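Local coordinates for protein adenosine 5'-monophosphoramidase (Candida albicans, PDB 6IQ1) that probably hydrolyses adenosine 5'-monophosphoramidates to AMP as a homodimeric, zinc-containing member of the histidine triad nucleotide-binding (HINT) family, at residues Lys135-Glu138 with Lys139-Glu143. Residues are numbered along the deposited sequence; the frame is centred on the assembly and turned at random.
Sequences KLHE and KLKEE
The imidazole of His137 meets the aliphatic part of Lys141 one turn further along the helix. Lys141 CE comes in at a slant to the ring and stops 3.7 Å from CE1, while its CG sits 4.0 Å from NE2. The lysine reaches this place because its chain is bent at chi2 and again at chi3 (-66°). On the ring, NE2 is hydrogen-bonded to the backbone carbonyl of Lys21 of the second subunit, which ties the outer end of the imidazole to the dimer partner. A pair of flat groups, the carboxylates of Glu138 and Glu142, lies on side chains that run side by side and point the same way, their planes turned 70° apart. Glu138 OE2 and Glu142 OE1 are 4.0 Å apart, so two like charges sit close together on an exposed flank, and each would probably favour proton uptake by the other. Leu136 and Leu140 make an apolar contact one turn apart, CD1 of Leu136 lying 4.1 Å from CG of Leu140. With chi1 at 172°, CG of Leu136 stands opposite its backbone N and beside its carbonyl carbon, which brings CD1 towards Leu140. Beneath all three pairs the backbone is regular: the amides of Lys139, Leu140, Lys141 and Glu142 donate to the carbonyls four residues back, from Leu140 N to Leu136 O at 3.0 Å to Glu142 N to Glu138 O at 3.1 Å. Leu32 of the second subunit packs on both His137 and Leu140. This is i to i+4 pairing on an amphipathic alpha-helix, the C-terminal helix 130-147, with one side laid against the partner subunit of the HINT dimer.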
loop_
_atom_site.group_PDB
_atom_site.type_symbol
_atom_site.label_atom_id
_atom_site.label_comp_id
_atom_site.label_asym_id
_atom_site.label_seq_id
_atom_site.Cartn_x
_atom_site.Cartn_y
_atom_site.Cartn_z
ATOM N N LYS D 135 -0.068 -26.968 -0.212
ATOM C CA LYS D 135 -0.427 -27.260 1.172
ATOM C C LYS D 135 -0.682 -25.980 1.945
ATOM O O LYS D 135 -1.580 -25.930 2.797
ATOM C CB LYS D 135 0.662 -28.094 1.856
ATOM C CG LYS D 135 1.180 -29.249 0.981
ATOM C CD LYS D 135 2.259 -30.103 1.650
ATOM C CE LYS D 135 2.507 -31.438 0.895
ATOM N NZ LYS D 135 3.690 -31.401 -0.060
ATOM N N LEU D 136 0.069 -24.929 1.637
ATOM C CA LEU D 136 -0.217 -23.633 2.227
ATOM C C LEU D 136 -1.582 -23.127 1.777
ATOM O O LEU D 136 -2.329 -22.522 2.559
ATOM C CB LEU D 136 0.886 -22.645 1.843
ATOM C CG LEU D 136 0.606 -21.202 2.251
ATOM C CD1 LEU D 136 0.590 -21.041 3.781
ATOM C CD2 LEU D 136 1.620 -20.299 1.607
ATOM N N HIS D 137 -1.926 -23.378 0.512
ATOM C CA HIS D 137 -3.186 -22.890 -0.019
ATOM C C HIS D 137 -4.370 -23.612 0.605
ATOM O O HIS D 137 -5.441 -23.011 0.787
ATOM C CB HIS D 137 -3.209 -23.055 -1.531
ATOM C CG HIS D 137 -4.533 -22.740 -2.148
ATOM N ND1 HIS D 137 -5.369 -23.712 -2.650
ATOM C CD2 HIS D 137 -5.164 -21.559 -2.343
ATOM C CE1 HIS D 137 -6.456 -23.140 -3.135
ATOM N NE2 HIS D 137 -6.357 -21.835 -2.959
ATOM N N GLU D 138 -4.209 -24.899 0.919
ATOM C CA GLU D 138 -5.282 -25.621 1.591
ATOM C C GLU D 138 -5.446 -25.126 3.023
ATOM O O GLU D 138 -6.574 -24.994 3.514
ATOM C CB GLU D 138 -5.011 -27.124 1.548
ATOM C CG GLU D 138 -6.062 -27.968 2.254
ATOM C CD GLU D 138 -5.557 -29.359 2.621
ATOM O OE1 GLU D 138 -4.541 -29.806 2.041
ATOM O OE2 GLU D 138 -6.172 -30.001 3.503
ATOM N N LYS D 139 -4.335 -24.805 3.695
ATOM C CA LYS D 139 -4.425 -24.317 5.065
ATOM C C LYS D 139 -5.119 -22.959 5.127
ATOM O O LYS D 139 -5.943 -22.718 6.015
ATOM C CB LYS D 139 -3.031 -24.246 5.688
ATOM C CG LYS D 139 -2.969 -23.362 6.934
ATOM C CD LYS D 139 -1.592 -23.349 7.592
ATOM C CE LYS D 139 -1.529 -22.228 8.636
ATOM N NZ LYS D 139 -0.295 -22.234 9.486
ATOM N N LEU D 140 -4.816 -22.063 4.181
ATOM C CA LEU D 140 -5.456 -20.749 4.176
ATOM C C LEU D 140 -6.923 -20.826 3.770
ATOM O O LEU D 140 -7.739 -20.031 4.247
ATOM C CB LEU D 140 -4.705 -19.807 3.244
ATOM C CG LEU D 140 -3.263 -19.526 3.640
ATOM C CD1 LEU D 140 -2.640 -18.616 2.593
ATOM C CD2 LEU D 140 -3.196 -18.909 5.035
ATOM N N LYS D 141 -7.282 -21.766 2.897
ATOM C CA LYS D 141 -8.687 -21.922 2.536
ATOM C C LYS D 141 -9.526 -22.357 3.733
ATOM O O LYS D 141 -10.618 -21.821 3.948
ATOM C CB LYS D 141 -8.835 -22.913 1.378
ATOM C CG LYS D 141 -9.023 -22.224 0.039
ATOM C CD LYS D 141 -9.993 -22.975 -0.830
ATOM C CE LYS D 141 -9.419 -24.338 -1.204
ATOM N NZ LYS D 141 -10.327 -25.131 -2.087
ATOM N N GLU D 142 -9.037 -23.319 4.526
ATOM C CA GLU D 142 -9.751 -23.715 5.741
ATOM C C GLU D 142 -10.010 -22.499 6.621
ATOM O O GLU D 142 -11.133 -22.277 7.091
ATOM C CB GLU D 142 -8.967 -24.788 6.516
ATOM C CG GLU D 142 -8.978 -26.175 5.846
ATOM C CD GLU D 142 -8.076 -27.231 6.529
ATOM O OE1 GLU D 142 -8.429 -28.436 6.475
ATOM O OE2 GLU D 142 -7.018 -26.875 7.110
ATOM N N GLU D 143 -8.981 -21.680 6.817
ATOM C CA GLU D 143 -9.124 -20.489 7.634
ATOM C C GLU D 143 -10.114 -19.504 7.014
ATOM O O GLU D 143 -10.913 -18.885 7.726
ATOM C CB GLU D 143 -7.755 -19.854 7.828
ATOM C CG GLU D 143 -7.784 -18.686 8.779
ATOM C CD GLU D 143 -8.127 -19.094 10.202
ATOM O OE1 GLU D 143 -7.747 -20.223 10.609
ATOM O OE2 GLU D 143 -8.772 -18.278 10.908
#